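Long-range contact in globin III, extracellular (Lumbricus terrestris, PDB 1X9F), which binds haem and probably carries oxygen as one of the globin chains of the giant extracellular haemoglobin (erythrocruorin) of the earthworm: residues 39-50 with 109-120. Numbering follows the deposited sequence.
Unlike the reference sequence in segment 39-50: Glu49 (reference Asp). With HEM (protoporphyrin IX containing Fe), chain R; CMO (carbon monoxide), chain S.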
# COMPACT_ATOMS: atom_id res chain seq x y z
N LEU C 39 -4.13 16.49 35.89
CA LEU C 39 -5.34 15.84 36.41
C LEU C 39 -5.76 16.35 37.79
O LEU C 39 -6.91 16.77 37.97
CB LEU C 39 -5.18 14.31 36.44
CG LEU C 39 -4.92 13.62 35.10
CD1 LEU C 39 -4.50 12.17 35.32
CD2 LEU C 39 -6.13 13.70 34.16
N LEU C 40 -4.85 16.31 38.76
CA LEU C 40 -5.19 16.72 40.11
C LEU C 40 -5.48 18.22 40.19
O LEU C 40 -6.42 18.64 40.87
CB LEU C 40 -4.09 16.33 41.09
CG LEU C 40 -3.88 14.82 41.23
CD1 LEU C 40 -2.67 14.54 42.10
CD2 LEU C 40 -5.12 14.13 41.80
N THR C 41 -4.68 19.01 39.48
CA THR C 41 -4.90 20.45 39.39
C THR C 41 -6.33 20.77 38.91
O THR C 41 -7.01 21.61 39.51
CB THR C 41 -3.84 21.09 38.47
OG1 THR C 41 -2.72 21.49 39.27
CG2 THR C 41 -4.33 22.41 37.86
N LYS C 42 -6.76 20.09 37.85
CA LYS C 42 -8.10 20.24 37.31
C LYS C 42 -9.14 19.78 38.33
O LYS C 42 -10.20 20.40 38.48
CB LYS C 42 -8.24 19.46 35.99
CG LYS C 42 -9.59 19.58 35.27
CD LYS C 42 -9.73 20.89 34.48
CE LYS C 42 -11.02 20.89 33.64
NZ LYS C 42 -12.26 20.75 34.48
N LEU C 43 -8.82 18.69 39.04
CA LEU C 43 -9.70 18.19 40.09
C LEU C 43 -9.92 19.25 41.17
O LEU C 43 -11.06 19.51 41.55
CB LEU C 43 -9.16 16.90 40.71
CG LEU C 43 -10.00 16.29 41.84
CD1 LEU C 43 -11.34 15.73 41.33
CD2 LEU C 43 -9.22 15.18 42.53
N ALA C 44 -8.84 19.86 41.65
CA ALA C 44 -8.92 20.89 42.69
C ALA C 44 -9.65 22.14 42.21
O ALA C 44 -10.39 22.77 42.97
CB ALA C 44 -7.54 21.24 43.23
N LYS C 45 -9.44 22.49 40.94
CA LYS C 45 -10.14 23.60 40.30
C LYS C 45 -11.65 23.42 40.37
O LYS C 45 -12.37 24.37 40.68
CB LYS C 45 -9.72 23.71 38.83
CG LYS C 45 -10.21 24.98 38.12
CD LYS C 45 -9.11 26.05 38.00
CE LYS C 45 -8.52 26.46 39.36
NZ LYS C 45 -7.37 27.43 39.19
N ASP C 46 -12.12 22.21 40.10
CA ASP C 46 -13.56 21.91 40.07
C ASP C 46 -14.17 21.72 41.45
O ASP C 46 -15.34 22.04 41.67
CB ASP C 46 -13.84 20.66 39.23
CG ASP C 46 -13.49 20.85 37.77
OD1 ASP C 46 -13.52 19.84 37.03
OD2 ASP C 46 -13.16 21.94 37.27
N ILE C 47 -13.39 21.16 42.37
CA ILE C 47 -13.88 20.92 43.73
C ILE C 47 -12.86 21.49 44.72
O ILE C 47 -11.96 20.76 45.16
CB ILE C 47 -14.11 19.41 43.97
CG1 ILE C 47 -14.98 18.80 42.87
CG2 ILE C 47 -14.76 19.18 45.35
CD1 ILE C 47 -15.15 17.28 42.98
N PRO C 48 -13.00 22.77 45.07
CA PRO C 48 -11.96 23.52 45.80
C PRO C 48 -11.49 22.86 47.11
O PRO C 48 -10.33 23.02 47.49
CB PRO C 48 -12.64 24.86 46.10
CG PRO C 48 -14.12 24.58 45.99
CD PRO C 48 -14.20 23.60 44.84
N GLU C 49 -12.40 22.13 47.77
CA GLU C 49 -12.06 21.43 49.01
C GLU C 49 -10.91 20.44 48.80
O GLU C 49 -10.22 20.09 49.76
CB GLU C 49 -13.29 20.73 49.60
CG GLU C 49 -13.70 19.47 48.84
CD GLU C 49 -14.75 18.63 49.55
OE1 GLU C 49 -14.53 18.24 50.72
OE2 GLU C 49 -15.80 18.34 48.92
N VAL C 50 -10.70 20.02 47.55
CA VAL C 50 -9.62 19.09 47.20
C VAL C 50 -8.23 19.67 47.50
O VAL C 50 -7.33 18.93 47.91
CB VAL C 50 -9.73 18.59 45.73
CG1 VAL C 50 -8.43 17.96 45.24
CG2 VAL C 50 -10.87 17.59 45.59
N GLN C 109 -13.90 11.90 49.32
CA GLN C 109 -15.23 11.30 49.21
C GLN C 109 -15.55 10.80 47.80
O GLN C 109 -14.93 11.23 46.83
CB GLN C 109 -16.30 12.27 49.72
CG GLN C 109 -16.23 13.66 49.12
CD GLN C 109 -17.00 14.70 49.92
OE1 GLN C 109 -16.57 15.11 51.00
NE2 GLN C 109 -18.13 15.13 49.38
N LYS C 110 -16.52 9.90 47.71
CA LYS C 110 -16.90 9.30 46.44
C LYS C 110 -17.08 10.31 45.30
O LYS C 110 -16.71 10.02 44.16
CB LYS C 110 -18.17 8.45 46.59
CG LYS C 110 -17.91 7.12 47.28
CD LYS C 110 -19.16 6.29 47.39
CE LYS C 110 -18.92 5.09 48.29
NZ LYS C 110 -20.13 4.21 48.35
N ALA C 111 -17.62 11.48 45.61
CA ALA C 111 -17.89 12.51 44.61
C ALA C 111 -16.62 12.96 43.90
O ALA C 111 -16.64 13.28 42.71
CB ALA C 111 -18.59 13.71 45.25
N HIS C 112 -15.51 12.97 44.64
CA HIS C 112 -14.22 13.35 44.10
C HIS C 112 -13.76 12.36 43.03
O HIS C 112 -13.21 12.75 42.00
CB HIS C 112 -13.16 13.40 45.20
CG HIS C 112 -13.43 14.41 46.28
ND1 HIS C 112 -12.85 14.31 47.52
CD2 HIS C 112 -14.17 15.54 46.30
CE1 HIS C 112 -13.22 15.33 48.27
NE2 HIS C 112 -14.02 16.09 47.55
N PHE C 113 -13.98 11.07 43.30
CA PHE C 113 -13.60 10.02 42.35
C PHE C 113 -14.46 10.01 41.10
O PHE C 113 -14.00 9.59 40.04
CB PHE C 113 -13.61 8.66 43.04
CG PHE C 113 -12.35 8.35 43.78
CD1 PHE C 113 -12.11 8.90 45.03
CD2 PHE C 113 -11.39 7.52 43.22
CE1 PHE C 113 -10.93 8.62 45.72
CE2 PHE C 113 -10.21 7.23 43.90
CZ PHE C 113 -9.98 7.79 45.16
N LYS C 114 -15.71 10.45 41.22
CA LYS C 114 -16.58 10.55 40.05
C LYS C 114 -16.12 11.67 39.13
O LYS C 114 -16.19 11.54 37.91
CB LYS C 114 -18.03 10.76 40.45
CG LYS C 114 -18.97 10.88 39.25
CD LYS C 114 -20.40 10.97 39.71
CE LYS C 114 -21.33 11.13 38.53
NZ LYS C 114 -22.77 11.13 38.99
N LYS C 115 -15.64 12.75 39.73
CA LYS C 115 -15.12 13.88 38.99
C LYS C 115 -13.80 13.50 38.32
O LYS C 115 -13.59 13.79 37.14
CB LYS C 115 -14.91 15.06 39.93
CG LYS C 115 -15.56 16.34 39.45
CD LYS C 115 -15.14 16.68 38.04
CE LYS C 115 -15.98 17.82 37.49
NZ LYS C 115 -17.44 17.51 37.49
N PHE C 116 -12.92 12.86 39.09
CA PHE C 116 -11.64 12.40 38.57
C PHE C 116 -11.83 11.56 37.31
O PHE C 116 -11.16 11.78 36.30
CB PHE C 116 -10.87 11.64 39.64
CG PHE C 116 -9.43 11.42 39.30
CD1 PHE C 116 -8.95 10.14 39.02
CD2 PHE C 116 -8.55 12.50 39.22
CE1 PHE C 116 -7.62 9.93 38.70
CE2 PHE C 116 -7.21 12.30 38.89
CZ PHE C 116 -6.74 11.01 38.63
N GLY C 117 -12.77 10.62 37.36
CA GLY C 117 -13.15 9.82 36.20
C GLY C 117 -13.50 10.63 34.97
O GLY C 117 -13.10 10.29 33.86
N GLU C 118 -14.26 11.71 35.16
CA GLU C 118 -14.61 12.61 34.06
C GLU C 118 -13.38 13.32 33.54
O GLU C 118 -13.17 13.38 32.33
CB GLU C 118 -15.65 13.64 34.50
CG GLU C 118 -16.95 13.07 35.02
CD GLU C 118 -17.73 14.07 35.84
OE1 GLU C 118 -18.79 13.69 36.38
OE2 GLU C 118 -17.30 15.24 35.96
N ILE C 119 -12.58 13.87 34.45
CA ILE C 119 -11.34 14.55 34.06
C ILE C 119 -10.41 13.60 33.31
O ILE C 119 -9.79 13.97 32.31
CB ILE C 119 -10.65 15.20 35.29
CG1 ILE C 119 -11.52 16.31 35.87
CG2 ILE C 119 -9.27 15.75 34.91
CD1 ILE C 119 -11.11 16.77 37.25
N LEU C 120 -10.33 12.36 33.79
CA LEU C 120 -9.48 11.33 33.21
C LEU C 120 -9.98 10.94 31.81
O LEU C 120 -9.19 10.74 30.89
CB LEU C 120 -9.46 10.11 34.14
CG LEU C 120 -8.35 9.06 34.09
CD1 LEU C 120 -6.96 9.68 33.97
CD2 LEU C 120 -8.44 8.20 35.33
CHA HEM R . -2.63 9.31 47.95
CHB HEM R . -3.55 6.48 44.04
CHC HEM R . -7.51 9.13 42.97
CHD HEM R . -6.78 11.72 47.08
C1A HEM R . -2.48 8.28 46.89
C2A HEM R . -1.38 7.43 46.86
C3A HEM R . -1.61 6.57 45.70
C4A HEM R . -2.90 7.08 45.21
CMA HEM R . -0.76 5.44 45.15
CAA HEM R . -0.20 7.41 47.80
CBA HEM R . -0.38 6.30 48.82
CGA HEM R . 0.84 6.30 49.69
O1A HEM R . 1.87 5.71 49.28
O2A HEM R . 0.78 6.88 50.79
C1B HEM R . -4.75 6.98 43.39
C2B HEM R . -5.19 6.41 42.20
C3B HEM R . -6.27 7.19 41.93
C4B HEM R . -6.44 8.12 42.94
CMB HEM R . -4.63 5.25 41.40
CAB HEM R . -7.08 6.99 40.89
CBB HEM R . -7.62 6.57 39.71
C1C HEM R . -7.65 10.12 44.05
C2C HEM R . -8.68 11.05 44.05
C3C HEM R . -8.46 11.74 45.21
C4C HEM R . -7.32 11.23 45.80
CMC HEM R . -9.79 11.23 43.04
CAC HEM R . -9.25 12.90 45.68
CBC HEM R . -10.12 12.97 46.77
C1D HEM R . -5.54 11.28 47.72
C2D HEM R . -5.05 11.92 48.86
C3D HEM R . -3.87 11.26 49.15
C4D HEM R . -3.76 10.25 48.08
CMD HEM R . -5.69 13.06 49.62
CAD HEM R . -2.91 11.52 50.29
CBD HEM R . -1.95 12.61 49.83
CGD HEM R . -0.93 12.77 50.91
O1D HEM R . -1.15 13.59 51.83
O2D HEM R . 0.09 12.06 50.85
NA HEM R . -3.43 8.09 45.93
NB HEM R . -5.47 8.03 43.88
NC HEM R . -6.81 10.19 45.12
ND HEM R . -4.79 10.27 47.20
FE HEM R . -5.14 9.13 45.56
C CMO S . -3.87 10.71 44.40
O CMO S . -3.71 11.64 43.63
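Leu43 is a knob set among His112, Lys115, Phe116 and Ile119. Its CB lies 4.0 Å from Ile119 CD1. With CG anti to the backbone N (chi1 179°), the fork at CG points between helix 110-120 and the haem: Leu43 CD1 reaches His112 O at 3.6 Å and touches Lys115 CB, while Leu43 CD2 lies 3.9 Å from the vinyl atom HEM CAC. Ile119 answers with the reverse knob, its CD1 pressing on the backbone of Leu43 inside a hole formed by Leu39, Lys42, Leu43 and Asp46. Towards Leu120, Leu39 crosses Phe116 at about a right angle, its CB 3.8 Å from Phe116 CE2, and its methyls reach Ile119 and Leu120. At the opposite end of the contact, His112 NE2 donates to Glu49 OE2 (3.2 Å, N-H...O angle 162°); the bond lies near the imidazole plane but meets the carboxylate from above its own plane. Val50 CG2 covers one face of this ring, 4.0 Å from the His112 centroid, a CH-pi contact, and Ile47 CG2 and the vinyl atom HEM CBC lie obliquely against it. An alanine in place of His112 would probably leave the Glu49 carboxylate without its donor and open a gap beside Val50 and the haem vinyl. On the outer side, Lys42 NZ pairs with Asp46 and Lys115 NZ with Glu118, so each lysine has a carboxylate on its own helix. Leu40 CD2 touches Phe116 CE2 and also lies 3.4 Å from the carbon monoxide oxygen, CMO O, in a pocket shared with Phe54, His70 and Ile74. Helices 39-46 and 110-120, crossing at 127° with axes 9.8 Å apart, make the B/G helix packing of the globin fold, here lining the haem and distal ligand pocket.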